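Pectate lyase (Paenibacillus sp. 0602, PDB 5GT5) cleaves polygalacturonate by elimination, and probably also partly methylated pectins, acting within the chain and likely with calcium as cofactor. Local coordinates at residues H77-V91 against E137-W151. The protein carries 1 engineered substitution. Sequence-based numbering, arbitrary orientation.
Sequences HNDALTHPVLKQTGV and EWDESTKGDYDKNDW
E137 holds the loop leading into helix 84-89 with a single carboxylate, an example of how one buried acid can organise the backbone of a segment distant in sequence. OE2 takes the amide of L81 on its syn lone pair, L81 N to E137 OE2 being 2.8 Å. The other oxygen is shared by two consecutive amides, T82 N and H83 N, each 2.9 Å from E137 OE1 and both arriving from the same face of the carboxylate plane. The T82 hydroxyl turns between its own backbone N and carbonyl carbon (chi1 55°), which brings T82 OG1 within 2.7 Å of W138 O, on a lone pair in the carbonyl plane.

W151 carries a second cluster of contacts, with H77, N78, A80, L86 and V91. Its indole N-H meets the N78 carbonyl in the ring plane (W151 NE1 to N78 O 2.9 Å), while CD1 points at the centre of the H77 imidazole in a T-shaped stack with planes at 67°. V91 CG2 lies over the six-membered ring in a CH-pi contact, and L86 CD1 packs 3.5 Å from W151 CZ3. N78 answers with its amide, ND2 giving a nearly straight bond (174°) to N149 O from above the carbonyl plane.

In the second shell, N149 ND2 donates to E137 OE2 from above the carboxylate plane, 2.8 Å away, so N149 ties the carboxylate to the N78 end of the loop. With an alanine here instead of the glutamate, the amides of L81, T82 and H83 and the N149 side-chain amide would probably all lose their shared acceptor, leaving the loop before the helix free to shift. H83 N-caps helix 84-89 through ND1 to V85 N, and its ring stacks on W203. Both loops project from the parallel beta-helix of the polysaccharide lyase 1 family, and D150 borders D152 and D174, likely calcium ligands.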
ATOM      1  N   HIS A  77      11.469 -11.283  25.164  1.00  9.82           N
ATOM      2  CA  HIS A  77      10.312 -10.457  25.522  1.00  8.79           C
ATOM      3  C   HIS A  77      10.329 -10.135  27.021  1.00  8.43           C
ATOM      4  O   HIS A  77      11.226 -10.585  27.745  1.00 11.98           O
ATOM      5  CB  HIS A  77       9.027 -11.221  25.178  1.00  8.46           C
ATOM      6  CG  HIS A  77       7.902 -10.341  24.709  1.00  6.02           C
ATOM      7  ND1 HIS A  77       7.623  -9.101  25.259  1.00  8.79           N
ATOM      8  CD2 HIS A  77       6.992 -10.526  23.725  1.00  7.86           C
ATOM      9  CE1 HIS A  77       6.591  -8.573  24.635  1.00 10.98           C
ATOM     10  NE2 HIS A  77       6.191  -9.414  23.696  1.00 10.91           N
ATOM     11  N   ASN A  78       9.359  -9.358  27.491  1.00  9.05           N
ATOM     12  CA  ASN A  78       9.232  -9.173  28.916  1.00 10.26           C
ATOM     13  C   ASN A  78       9.063 -10.514  29.613  1.00 10.39           C
ATOM     14  O   ASN A  78       8.375 -11.425  29.104  1.00  9.56           O
ATOM     15  CB  ASN A  78       8.044  -8.263  29.209  1.00 10.20           C
ATOM     16  CG  ASN A  78       8.248  -6.868  28.667  1.00 14.11           C
ATOM     17  OD1 ASN A  78       9.310  -6.269  28.874  1.00 17.98           O
ATOM     18  ND2 ASN A  78       7.244  -6.333  27.971  1.00 13.24           N
ATOM     19  N   ASP A  79       9.697 -10.632  30.772  1.00 12.15           N
ATOM     20  CA  ASP A  79       9.799 -11.895  31.485  1.00 12.08           C
ATOM     21  C   ASP A  79       8.460 -12.472  31.899  1.00 11.58           C
ATOM     22  O   ASP A  79       7.555 -11.731  32.289  1.00 13.16           O
ATOM     23  CB  ASP A  79      10.613 -11.682  32.764  1.00 17.13           C
ATOM     24  CG  ASP A  79      12.097 -11.538  32.498  1.00 25.96           C
ATOM     25  OD1 ASP A  79      12.549 -11.819  31.365  1.00 23.61           O
ATOM     26  OD2 ASP A  79      12.807 -11.137  33.441  1.00 31.83           O
ATOM     27  N   ALA A  80       8.361 -13.793  31.838  1.00  9.77           N
ATOM     28  CA  ALA A  80       7.257 -14.481  32.476  1.00 10.68           C
ATOM     29  C   ALA A  80       7.473 -14.363  33.980  1.00 11.05           C
ATOM     30  O   ALA A  80       8.573 -14.637  34.497  1.00 12.25           O
ATOM     31  CB  ALA A  80       7.220 -15.941  32.025  1.00 13.01           C
ATOM     32  N   LEU A  81       6.426 -13.929  34.675  1.00  8.57           N
ATOM     33  CA  LEU A  81       6.461 -13.743  36.129  1.00  9.65           C
ATOM     34  C   LEU A  81       5.700 -14.793  36.908  1.00 12.16           C
ATOM     35  O   LEU A  81       5.927 -14.927  38.114  1.00 14.04           O
ATOM     36  CB  LEU A  81       5.864 -12.379  36.486  1.00 10.36           C
ATOM     37  CG  LEU A  81       6.455 -11.204  35.704  1.00 11.98           C
ATOM     38  CD1 LEU A  81       5.745  -9.867  35.976  1.00 13.77           C
ATOM     39  CD2 LEU A  81       7.952 -11.118  36.004  1.00 15.53           C
ATOM     40  N   THR A  82       4.782 -15.513  36.259  1.00  7.82           N
ATOM     41  CA  THR A  82       3.849 -16.381  37.011  1.00  7.87           C
ATOM     42  C   THR A  82       3.574 -17.768  36.441  1.00  8.09           C
ATOM     43  O   THR A  82       3.358 -18.703  37.200  1.00 10.24           O
ATOM     44  CB  THR A  82       2.462 -15.706  37.198  1.00  8.73           C
ATOM     45  OG1 THR A  82       1.979 -15.340  35.887  1.00  8.69           O
ATOM     46  CG2 THR A  82       2.545 -14.465  38.117  1.00  9.56           C
ATOM     47  N   HIS A  83       3.566 -17.940  35.121  1.00  8.03           N
ATOM     48  CA  HIS A  83       3.212 -19.259  34.602  1.00  7.12           C
ATOM     49  C   HIS A  83       4.385 -20.223  34.767  1.00  8.26           C
ATOM     50  O   HIS A  83       5.486 -19.918  34.297  1.00  9.81           O
ATOM     51  CB  HIS A  83       2.761 -19.232  33.136  1.00  7.86           C
ATOM     52  CG  HIS A  83       1.956 -20.429  32.747  1.00  8.86           C
ATOM     53  ND1 HIS A  83       2.488 -21.709  32.699  1.00  9.21           N
ATOM     54  CD2 HIS A  83       0.646 -20.548  32.438  1.00 10.27           C
ATOM     55  CE1 HIS A  83       1.530 -22.556  32.361  1.00  7.64           C
ATOM     56  NE2 HIS A  83       0.400 -21.878  32.208  1.00  8.85           N
ATOM     57  N   PRO A  84       4.153 -21.362  35.432  1.00  8.81           N
ATOM     58  CA  PRO A  84       5.291 -22.267  35.679  1.00  9.80           C
ATOM     59  C   PRO A  84       6.008 -22.740  34.401  1.00 11.72           C
ATOM     60  O   PRO A  84       7.225 -22.917  34.418  1.00 13.14           O
ATOM     61  CB  PRO A  84       4.644 -23.444  36.421  1.00 14.67           C
ATOM     62  CG  PRO A  84       3.189 -23.400  36.078  1.00 12.55           C
ATOM     63  CD  PRO A  84       2.880 -21.906  35.941  1.00 10.54           C
ATOM     64  N   VAL A  85       5.277 -22.911  33.306  1.00  8.85           N
ATOM     65  CA  VAL A  85       5.899 -23.366  32.067  1.00  9.84           C
ATOM     66  C   VAL A  85       6.717 -22.238  31.465  1.00 10.32           C
ATOM     67  O   VAL A  85       7.855 -22.439  31.068  1.00 10.21           O
ATOM     68  CB  VAL A  85       4.855 -23.878  31.073  1.00  9.40           C
ATOM     69  CG1 VAL A  85       5.483 -24.159  29.716  1.00 11.85           C
ATOM     70  CG2 VAL A  85       4.169 -25.143  31.612  1.00 10.69           C
ATOM     71  N   LEU A  86       6.126 -21.048  31.388  1.00 10.01           N
ATOM     72  CA  LEU A  86       6.782 -19.925  30.734  1.00  8.51           C
ATOM     73  C   LEU A  86       7.996 -19.443  31.509  1.00 10.72           C
ATOM     74  O   LEU A  86       8.932 -18.897  30.919  1.00 10.12           O
ATOM     75  CB  LEU A  86       5.772 -18.794  30.473  1.00  8.47           C
ATOM     76  CG  LEU A  86       4.588 -19.170  29.585  1.00  8.56           C
ATOM     77  CD1 LEU A  86       3.714 -17.930  29.360  1.00  8.09           C
ATOM     78  CD2 LEU A  86       5.101 -19.670  28.241  1.00  8.95           C
ATOM     79  N   LYS A  87       7.992 -19.625  32.834  1.00 10.68           N
ATOM     80  CA  LYS A  87       9.175 -19.276  33.618  1.00 13.63           C
ATOM     81  C   LYS A  87      10.387 -20.110  33.199  1.00 13.39           C
ATOM     82  O   LYS A  87      11.529 -19.632  33.277  1.00 18.76           O
ATOM     83  CB  LYS A  87       8.902 -19.417  35.121  1.00 14.65           C
ATOM     84  CG  LYS A  87       8.020 -18.312  35.620  1.00 13.66           C
ATOM     85  CD  LYS A  87       7.524 -18.468  37.059  1.00 22.64           C
ATOM     86  CE  LYS A  87       8.612 -18.127  38.045  1.00 26.16           C
ATOM     87  NZ  LYS A  87       8.096 -18.066  39.456  1.00 30.09           N
ATOM     88  N   GLN A  88      10.140 -21.341  32.748  1.00 10.01           N
ATOM     89  CA  GLN A  88      11.189 -22.203  32.208  1.00 10.66           C
ATOM     90  C   GLN A  88      11.517 -21.884  30.762  1.00 15.09           C
ATOM     91  O   GLN A  88      12.683 -21.734  30.415  1.00 17.46           O
ATOM     92  CB  GLN A  88      10.781 -23.664  32.326  1.00 15.62           C
ATOM     93  CG  GLN A  88      10.584 -24.137  33.757  1.00 22.28           C
ATOM     94  CD  GLN A  88      10.028 -25.553  33.808  1.00 44.72           C
ATOM     95  OE1 GLN A  88      10.595 -26.473  33.207  1.00 56.03           O
ATOM     96  NE2 GLN A  88       8.912 -25.735  34.513  1.00 49.12           N
ATOM     97  N   THR A  89      10.493 -21.804  29.913  1.00 10.51           N
ATOM     98  CA  THR A  89      10.738 -21.641  28.485  1.00 10.06           C
ATOM     99  C   THR A  89      11.187 -20.250  28.066  1.00 11.96           C
ATOM    100  O   THR A  89      11.861 -20.103  27.034  1.00 11.50           O
ATOM    101  CB  THR A  89       9.501 -21.974  27.655  1.00  7.60           C
ATOM    102  OG1 THR A  89       8.452 -21.042  27.975  1.00 10.32           O
ATOM    103  CG2 THR A  89       9.033 -23.364  27.931  1.00 11.05           C
ATOM    104  N   GLY A  90      10.791 -19.241  28.836  1.00 11.24           N
ATOM    105  CA  GLY A  90      10.927 -17.857  28.436  1.00 10.13           C
ATOM    106  C   GLY A  90       9.932 -17.561  27.329  1.00  7.87           C
ATOM    107  O   GLY A  90       9.168 -18.429  26.884  1.00  9.06           O
ATOM    108  N   VAL A  91       9.963 -16.317  26.880  1.00  9.04           N
ATOM    109  CA  VAL A  91       9.055 -15.820  25.843  1.00  8.15           C
ATOM    110  C   VAL A  91       9.885 -14.921  24.928  1.00  9.10           C
ATOM    111  O   VAL A  91      10.648 -14.080  25.392  1.00 10.34           O
ATOM    112  CB  VAL A  91       7.878 -15.030  26.473  1.00  9.38           C
ATOM    113  CG1 VAL A  91       7.012 -14.394  25.412  1.00  9.00           C
ATOM    114  CG2 VAL A  91       7.028 -15.945  27.370  1.00  9.08           C
ATOM    115  N   GLU A 137      -0.288 -15.637  30.899  1.00  6.35           N
ATOM    116  CA  GLU A 137      -0.057 -16.004  32.303  1.00  7.97           C
ATOM    117  C   GLU A 137      -0.884 -15.080  33.166  1.00  7.14           C
ATOM    118  O   GLU A 137      -1.363 -14.060  32.706  1.00  6.78           O
ATOM    119  CB  GLU A 137       1.430 -15.956  32.672  1.00  7.04           C
ATOM    120  CG  GLU A 137       2.003 -14.534  32.718  1.00  7.10           C
ATOM    121  CD  GLU A 137       3.412 -14.506  33.272  1.00  6.66           C
ATOM    122  OE1 GLU A 137       4.024 -15.600  33.426  1.00  8.83           O
ATOM    123  OE2 GLU A 137       3.904 -13.392  33.551  1.00  8.04           O
ATOM    124  N   TRP A 138      -1.087 -15.496  34.411  1.00  7.15           N
ATOM    125  CA  TRP A 138      -1.838 -14.732  35.398  1.00  6.10           C
ATOM    126  C   TRP A 138      -1.133 -13.416  35.741  1.00  8.26           C
ATOM    127  O   TRP A 138       0.093 -13.352  35.846  1.00  8.12           O
ATOM    128  CB  TRP A 138      -1.981 -15.644  36.626  1.00  6.14           C
ATOM    129  CG  TRP A 138      -2.628 -15.021  37.847  1.00  5.95           C
ATOM    130  CD1 TRP A 138      -1.985 -14.431  38.900  1.00  7.10           C
ATOM    131  CD2 TRP A 138      -4.036 -14.969  38.151  1.00  6.07           C
ATOM    132  NE1 TRP A 138      -2.903 -14.020  39.842  1.00  6.52           N
ATOM    133  CE2 TRP A 138      -4.167 -14.340  39.411  1.00  7.20           C
ATOM    134  CE3 TRP A 138      -5.187 -15.411  37.491  1.00  8.01           C
ATOM    135  CZ2 TRP A 138      -5.408 -14.110  40.016  1.00  8.58           C
ATOM    136  CZ3 TRP A 138      -6.447 -15.209  38.105  1.00  7.62           C
ATOM    137  CH2 TRP A 138      -6.539 -14.549  39.355  1.00  8.64           C
ATOM    138  N   ASP A 139      -1.924 -12.370  35.929  1.00  6.43           N
ATOM    139  CA  ASP A 139      -1.359 -11.065  36.255  1.00  7.91           C
ATOM    140  C   ASP A 139      -1.480 -10.682  37.733  1.00  7.72           C
ATOM    141  O   ASP A 139      -2.549 -10.229  38.173  1.00  9.56           O
ATOM    142  CB  ASP A 139      -2.039  -9.987  35.428  1.00  9.34           C
ATOM    143  CG  ASP A 139      -1.617  -8.613  35.828  1.00  7.69           C
ATOM    144  OD1 ASP A 139      -0.461  -8.431  36.315  1.00  8.70           O
ATOM    145  OD2 ASP A 139      -2.459  -7.680  35.687  1.00  8.32           O
ATOM    146  N   GLU A 140      -0.379 -10.813  38.475  1.00  8.28           N
ATOM    147  CA  GLU A 140      -0.285 -10.186  39.787  1.00  6.93           C
ATOM    148  C   GLU A 140       0.224  -8.748  39.721  1.00 10.04           C
ATOM    149  O   GLU A 140      -0.287  -7.872  40.455  1.00 11.13           O
ATOM    150  CB  GLU A 140       0.634 -10.982  40.693  1.00  9.33           C
ATOM    151  CG  GLU A 140       0.057 -12.326  41.125  1.00  9.08           C
ATOM    152  CD  GLU A 140      -1.001 -12.217  42.216  1.00  7.45           C
ATOM    153  OE1 GLU A 140      -0.976 -11.229  43.013  1.00 11.44           O
ATOM    154  OE2 GLU A 140      -1.867 -13.137  42.301  1.00  9.32           O
ATOM    155  N   SER A 141       1.220  -8.490  38.871  1.00  9.61           N
ATOM    156  CA  SER A 141       1.919  -7.204  38.864  1.00 11.08           C
ATOM    157  C   SER A 141       1.015  -6.003  38.684  1.00 10.59           C
ATOM    158  O   SER A 141       1.173  -4.974  39.374  1.00 12.96           O
ATOM    159  CB  SER A 141       2.997  -7.220  37.772  1.00 13.33           C
ATOM    160  OG  SER A 141       3.739  -6.013  37.797  1.00 20.19           O
ATOM    161  N   THR A 142       0.051  -6.118  37.776  1.00  8.70           N
ATOM    162  CA  THR A 142      -0.890  -5.027  37.550  1.00 10.47           C
ATOM    163  C   THR A 142      -2.326  -5.350  37.955  1.00  9.39           C
ATOM    164  O   THR A 142      -3.280  -4.764  37.431  1.00  9.92           O
ATOM    165  CB  THR A 142      -0.793  -4.446  36.115  1.00 11.89           C
ATOM    166  OG1 THR A 142      -1.001  -5.473  35.130  1.00  9.35           O
ATOM    167  CG2 THR A 142       0.591  -3.876  35.871  1.00 13.33           C
ATOM    168  N   LYS A 143      -2.443  -6.291  38.898  1.00  8.25           N
ATOM    169  CA  LYS A 143      -3.673  -6.460  39.687  1.00  9.98           C
ATOM    170  C   LYS A 143      -4.887  -6.742  38.834  1.00  8.93           C
ATOM    171  O   LYS A 143      -5.997  -6.311  39.142  1.00 10.00           O
ATOM    172  CB  LYS A 143      -3.901  -5.235  40.589  1.00 13.56           C
ATOM    173  CG  LYS A 143      -2.784  -5.047  41.632  1.00 13.42           C
ATOM    174  CD  LYS A 143      -3.067  -3.894  42.567  1.00 22.25           C
ATOM    175  CE  LYS A 143      -1.838  -3.563  43.387  1.00 33.32           C
ATOM    176  NZ  LYS A 143      -1.425  -4.716  44.216  1.00 44.51           N
ATOM    177  N   GLY A 144      -4.684  -7.507  37.768  1.00  7.54           N
ATOM    178  CA  GLY A 144      -5.759  -7.875  36.885  1.00  7.40           C
ATOM    179  C   GLY A 144      -5.906  -7.027  35.641  1.00  9.96           C
ATOM    180  O   GLY A 144      -6.731  -7.364  34.782  1.00 10.01           O
ATOM    181  N   ASP A 145      -5.125  -5.956  35.548  1.00  8.04           N
ATOM    182  CA  ASP A 145      -5.162  -5.078  34.376  1.00 10.90           C
ATOM    183  C   ASP A 145      -4.412  -5.604  33.146  1.00 10.28           C
ATOM    184  O   ASP A 145      -4.652  -5.112  32.053  1.00 12.07           O
ATOM    185  CB  ASP A 145      -4.609  -3.699  34.710  1.00  9.40           C
ATOM    186  CG  ASP A 145      -5.503  -2.930  35.640  1.00 18.77           C
ATOM    187  OD1 ASP A 145      -6.674  -3.335  35.809  1.00 21.58           O
ATOM    188  OD2 ASP A 145      -5.010  -1.934  36.190  1.00 21.46           O
ATOM    189  N   TYR A 146      -3.526  -6.591  33.314  1.00  6.73           N
ATOM    190  CA  TYR A 146      -2.713  -7.115  32.198  1.00  6.67           C
ATOM    191  C   TYR A 146      -1.994  -5.991  31.478  1.00  8.46           C
ATOM    192  O   TYR A 146      -2.087  -5.879  30.263  1.00 11.18           O
ATOM    193  CB  TYR A 146      -3.559  -7.978  31.241  1.00  8.09           C
ATOM    194  CG  TYR A 146      -3.933  -9.255  31.966  1.00  7.57           C
ATOM    195  CD1 TYR A 146      -3.085 -10.355  31.947  1.00  8.22           C
ATOM    196  CD2 TYR A 146      -5.088  -9.325  32.745  1.00 10.72           C
ATOM    197  CE1 TYR A 146      -3.389 -11.531  32.656  1.00  7.20           C
ATOM    198  CE2 TYR A 146      -5.401 -10.488  33.475  1.00  9.77           C
ATOM    199  CZ  TYR A 146      -4.548 -11.579  33.421  1.00  8.98           C
ATOM    200  OH  TYR A 146      -4.851 -12.720  34.133  1.00 12.35           O
ATOM    201  N   ASP A 147      -1.279  -5.171  32.243  1.00  8.77           N
ATOM    202  CA  ASP A 147      -0.614  -3.996  31.666  1.00  7.90           C
ATOM    203  C   ASP A 147       0.899  -4.080  31.640  1.00 13.32           C
ATOM    204  O   ASP A 147       1.543  -3.163  31.135  1.00 16.36           O
ATOM    205  CB  ASP A 147      -1.081  -2.711  32.402  1.00 10.54           C
ATOM    206  CG  ASP A 147      -2.449  -2.193  31.910  1.00 15.48           C
ATOM    207  OD1 ASP A 147      -2.833  -2.478  30.747  1.00 21.69           O
ATOM    208  OD2 ASP A 147      -3.126  -1.487  32.697  1.00 24.75           O
ATOM    209  N   LYS A 148       1.483  -5.166  32.145  1.00  7.46           N
ATOM    210  CA  LYS A 148       2.933  -5.262  32.234  1.00  9.78           C
ATOM    211  C   LYS A 148       3.587  -6.009  31.069  1.00  9.66           C
ATOM    212  O   LYS A 148       4.436  -5.452  30.362  1.00 12.55           O
ATOM    213  CB  LYS A 148       3.383  -5.896  33.550  1.00 11.15           C
ATOM    214  CG  LYS A 148       4.892  -5.799  33.744  1.00 15.38           C
ATOM    215  CD  LYS A 148       5.319  -6.304  35.089  1.00 32.81           C
ATOM    216  CE  LYS A 148       6.799  -6.020  35.306  1.00 46.36           C
ATOM    217  NZ  LYS A 148       7.039  -4.547  35.372  1.00 49.50           N
ATOM    218  N   ASN A 149       3.189  -7.261  30.854  1.00  7.03           N
ATOM    219  CA  ASN A 149       3.973  -8.112  29.950  1.00  9.52           C
ATOM    220  C   ASN A 149       3.937  -7.683  28.487  1.00  8.91           C
ATOM    221  O   ASN A 149       4.919  -7.869  27.744  1.00  8.66           O
ATOM    222  CB  ASN A 149       3.511  -9.565  30.034  1.00  8.68           C
ATOM    223  CG  ASN A 149       3.797 -10.193  31.383  1.00  8.68           C
ATOM    224  OD1 ASN A 149       3.988  -9.481  32.392  1.00 10.21           O
ATOM    225  ND2 ASN A 149       3.828 -11.524  31.415  1.00  9.09           N
ATOM    226  N   ASP A 150       2.801  -7.148  28.063  1.00  8.53           N
ATOM    227  CA  ASP A 150       2.623  -6.669  26.684  1.00  9.47           C
ATOM    228  C   ASP A 150       2.843  -7.778  25.665  1.00  8.95           C
ATOM    229  O   ASP A 150       3.397  -7.538  24.595  1.00 10.19           O
ATOM    230  CB  ASP A 150       3.536  -5.465  26.380  1.00  7.41           C
ATOM    231  CG  ASP A 150       3.253  -4.261  27.260  1.00 17.86           C
ATOM    232  OD1 ASP A 150       2.115  -4.092  27.758  1.00 16.27           O
ATOM    233  OD2 ASP A 150       4.186  -3.459  27.451  1.00 20.36           O
ATOM    234  N   TRP A 151       2.452  -9.010  25.999  1.00  7.79           N
ATOM    235  CA  TRP A 151       2.536 -10.111  25.045  1.00  6.60           C
ATOM    236  C   TRP A 151       1.288 -10.212  24.185  1.00  6.77           C
ATOM    237  O   TRP A 151       0.182 -10.388  24.731  1.00  7.67           O
ATOM    238  CB  TRP A 151       2.678 -11.451  25.776  1.00  9.06           C
ATOM    239  CG  TRP A 151       3.846 -11.653  26.709  1.00  7.02           C
ATOM    240  CD1 TRP A 151       5.051 -10.977  26.745  1.00  7.81           C
ATOM    241  CD2 TRP A 151       3.907 -12.645  27.736  1.00  6.24           C
ATOM    242  NE1 TRP A 151       5.857 -11.511  27.740  1.00  6.61           N
ATOM    243  CE2 TRP A 151       5.171 -12.520  28.364  1.00  6.81           C
ATOM    244  CE3 TRP A 151       3.013 -13.620  28.195  1.00  7.94           C
ATOM    245  CZ2 TRP A 151       5.570 -13.363  29.408  1.00  7.21           C
ATOM    246  CZ3 TRP A 151       3.402 -14.443  29.238  1.00  9.11           C
ATOM    247  CH2 TRP A 151       4.660 -14.292  29.850  1.00  7.56           C
TER
HETATM  248  O   HOH W   1       3.987  -8.740  22.053  1.00  9.68           O
HETATM  249  O   HOH W   2       6.797  -9.059  32.418  1.00 10.72           O